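Local coordinates for protein aminopeptidase C (Lactobacillus rhamnosus, PDB 4K7C) that probably removes residues from the N-termini of peptides as a hexameric cysteine aminopeptidase of the papain-like, bleomycin hydrolase type, at residues Y112-K117 / A129-T134. Residues are numbered along the deposited sequence; the frame is centred on the assembly and turned at random.
Sequences YENVLK and AFLLAT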
loop_
_atom_site.group_PDB
_atom_site.type_symbol
_atom_site.label_atom_id
_atom_site.label_comp_id
_atom_site.label_asym_id
_atom_site.label_seq_id
_atom_site.Cartn_x
_atom_site.Cartn_y
_atom_site.Cartn_z
ATOM N N TYR A 112 -3.380 41.829 -19.024
ATOM C CA TYR A 112 -3.296 43.249 -18.684
ATOM C C TYR A 112 -3.778 44.081 -19.883
ATOM O O TYR A 112 -4.431 45.126 -19.705
ATOM C CB TYR A 112 -1.904 43.647 -18.318
ATOM C CG TYR A 112 -1.341 43.017 -17.082
ATOM C CD1 TYR A 112 -2.126 42.769 -15.948
ATOM C CD2 TYR A 112 0.024 42.691 -16.998
ATOM C CE1 TYR A 112 -1.592 42.249 -14.764
ATOM C CE2 TYR A 112 0.578 42.172 -15.827
ATOM C CZ TYR A 112 -0.216 41.893 -14.715
ATOM O OH TYR A 112 0.289 41.364 -13.510
ATOM N N GLU A 113 -3.414 43.674 -21.073
ATOM C CA GLU A 113 -3.783 44.441 -22.271
ATOM C C GLU A 113 -5.299 44.335 -22.471
ATOM O O GLU A 113 -5.970 45.312 -22.902
ATOM C CB GLU A 113 -2.985 43.986 -23.505
ATOM C CG GLU A 113 -1.526 44.450 -23.465
ATOM C CD GLU A 113 -1.421 45.969 -23.517
ATOM O OE1 GLU A 113 -2.252 46.548 -24.294
ATOM O OE2 GLU A 113 -0.567 46.562 -22.810
ATOM N N ASN A 114 -5.857 43.173 -22.169
ATOM C CA ASN A 114 -7.335 43.016 -22.222
ATOM C C ASN A 114 -8.076 43.849 -21.207
ATOM O O ASN A 114 -9.159 44.419 -21.514
ATOM C CB ASN A 114 -7.753 41.539 -22.167
ATOM C CG ASN A 114 -7.621 40.860 -23.516
ATOM O OD1 ASN A 114 -7.667 41.513 -24.549
ATOM N ND2 ASN A 114 -7.466 39.523 -23.526
ATOM N N VAL A 115 -7.516 43.966 -20.006
ATOM C CA VAL A 115 -8.055 44.781 -18.992
ATOM C C VAL A 115 -7.992 46.278 -19.389
ATOM O O VAL A 115 -8.970 47.037 -19.140
ATOM C CB VAL A 115 -7.271 44.641 -17.652
ATOM C CG1 VAL A 115 -7.701 45.654 -16.664
ATOM C CG2 VAL A 115 -7.545 43.252 -17.036
ATOM N N LEU A 116 -6.863 46.692 -19.942
ATOM C CA LEU A 116 -6.712 48.073 -20.440
ATOM C C LEU A 116 -7.798 48.375 -21.541
ATOM O O LEU A 116 -8.470 49.391 -21.473
ATOM C CB LEU A 116 -5.286 48.321 -20.923
ATOM C CG LEU A 116 -4.363 48.463 -19.719
ATOM C CD1 LEU A 116 -2.914 48.504 -20.160
ATOM C CD2 LEU A 116 -4.645 49.680 -18.863
ATOM N N LYS A 117 -7.942 47.477 -22.484
ATOM C CA LYS A 117 -8.818 47.638 -23.570
ATOM C C LYS A 117 -10.275 47.695 -23.140
ATOM O O LYS A 117 -11.044 48.330 -23.797
ATOM C CB LYS A 117 -8.665 46.518 -24.573
ATOM C CG LYS A 117 -7.593 46.798 -25.611
ATOM C CD LYS A 117 -7.112 45.530 -26.306
ATOM C CE LYS A 117 -8.243 44.800 -27.014
ATOM N NZ LYS A 117 -7.681 43.643 -27.777
ATOM N N ALA A 129 -16.498 40.533 -17.141
ATOM C CA ALA A 129 -16.703 39.398 -16.200
ATOM C C ALA A 129 -15.998 38.168 -16.722
ATOM O O ALA A 129 -15.420 37.433 -15.928
ATOM C CB ALA A 129 -18.159 39.082 -16.005
ATOM N N PHE A 130 -16.031 37.947 -18.023
ATOM C CA PHE A 130 -15.377 36.740 -18.633
ATOM C C PHE A 130 -13.861 36.726 -18.457
ATOM O O PHE A 130 -13.258 35.706 -18.075
ATOM C CB PHE A 130 -15.756 36.721 -20.104
ATOM C CG PHE A 130 -15.197 35.558 -20.840
ATOM C CD1 PHE A 130 -15.819 34.348 -20.782
ATOM C CD2 PHE A 130 -14.016 35.686 -21.526
ATOM C CE1 PHE A 130 -15.295 33.270 -21.440
ATOM C CE2 PHE A 130 -13.491 34.609 -22.206
ATOM C CZ PHE A 130 -14.138 33.404 -22.142
ATOM N N LEU A 131 -13.254 37.873 -18.713
ATOM C CA LEU A 131 -11.852 38.129 -18.362
ATOM C C LEU A 131 -11.447 37.823 -16.936
ATOM O O LEU A 131 -10.434 37.168 -16.699
ATOM C CB LEU A 131 -11.553 39.616 -18.544
ATOM C CG LEU A 131 -10.818 40.018 -19.778
ATOM C CD1 LEU A 131 -10.567 41.536 -19.677
ATOM C CD2 LEU A 131 -9.485 39.236 -19.910
ATOM N N LEU A 132 -12.229 38.331 -15.988
ATOM C CA LEU A 132 -11.859 38.265 -14.576
ATOM C C LEU A 132 -12.148 36.869 -14.031
ATOM O O LEU A 132 -11.548 36.484 -13.005
ATOM C CB LEU A 132 -12.556 39.306 -13.765
ATOM C CG LEU A 132 -12.145 40.691 -14.160
ATOM C CD1 LEU A 132 -13.013 41.729 -13.478
ATOM C CD2 LEU A 132 -10.684 40.966 -13.819
ATOM N N ALA A 133 -13.084 36.181 -14.666
ATOM C CA ALA A 133 -13.456 34.838 -14.189
ATOM C C ALA A 133 -12.293 33.864 -14.415
ATOM O O ALA A 133 -12.077 32.986 -13.595
ATOM C CB ALA A 133 -14.739 34.332 -14.843
ATOM N N THR A 134 -11.517 34.074 -15.494
ATOM C CA THR A 134 -10.418 33.208 -15.800
ATOM C C THR A 134 -9.213 33.998 -16.297
ATOM O O THR A 134 -8.958 34.039 -17.525
ATOM C CB THR A 134 -10.794 32.138 -16.825
ATOM O OG1 THR A 134 -12.071 31.599 -16.522
ATOM C CG2 THR A 134 -9.835 31.039 -16.788
#
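Leu-131 reaches the helix ending at Lys-117 with both of its methyl groups and settles beside the backbone between Asn-114 and Val-115. Its CD2 comes to CB of Asn-114 at 3.7 Å, with the amide ND2 of Asn-114 farther from CD2 at 4.2 Å. The other branch, CD1, touches main chain, lying 3.7 Å from the carbonyl O of Asn-114 and 3.9 Å from N of Val-115. A looser apolar touch, 4.4 Å from Leu-131 CD1 to Val-115 CG2, adds to it. A chi1 of -102°, well off the staggered -60°, accompanies this placement of the two methyls. The pair illustrates a leucine of one helix packing on the backbone of another, here between helices 126-133 and 96-117 of a C1-like peptidase chain, probably of the bleomycin hydrolase type of papain-like fold. Here 112-117 is the last part of a long helix, and an eight-residue connection leads to helix 126-133; the two segments bury only 143 Å², both sides summed. The centre of the contact lies about 21 Å from the centre of the chain. Further out, Thr-118 and Phe-111 also pack on Leu-131, and OG1 of Thr-118 hydrogen-bonds the same Asn-114 carbonyl O that CD1 touches. Tyr-112, whose CB points away from 129-134, packs against helices 170-192 and 197-219.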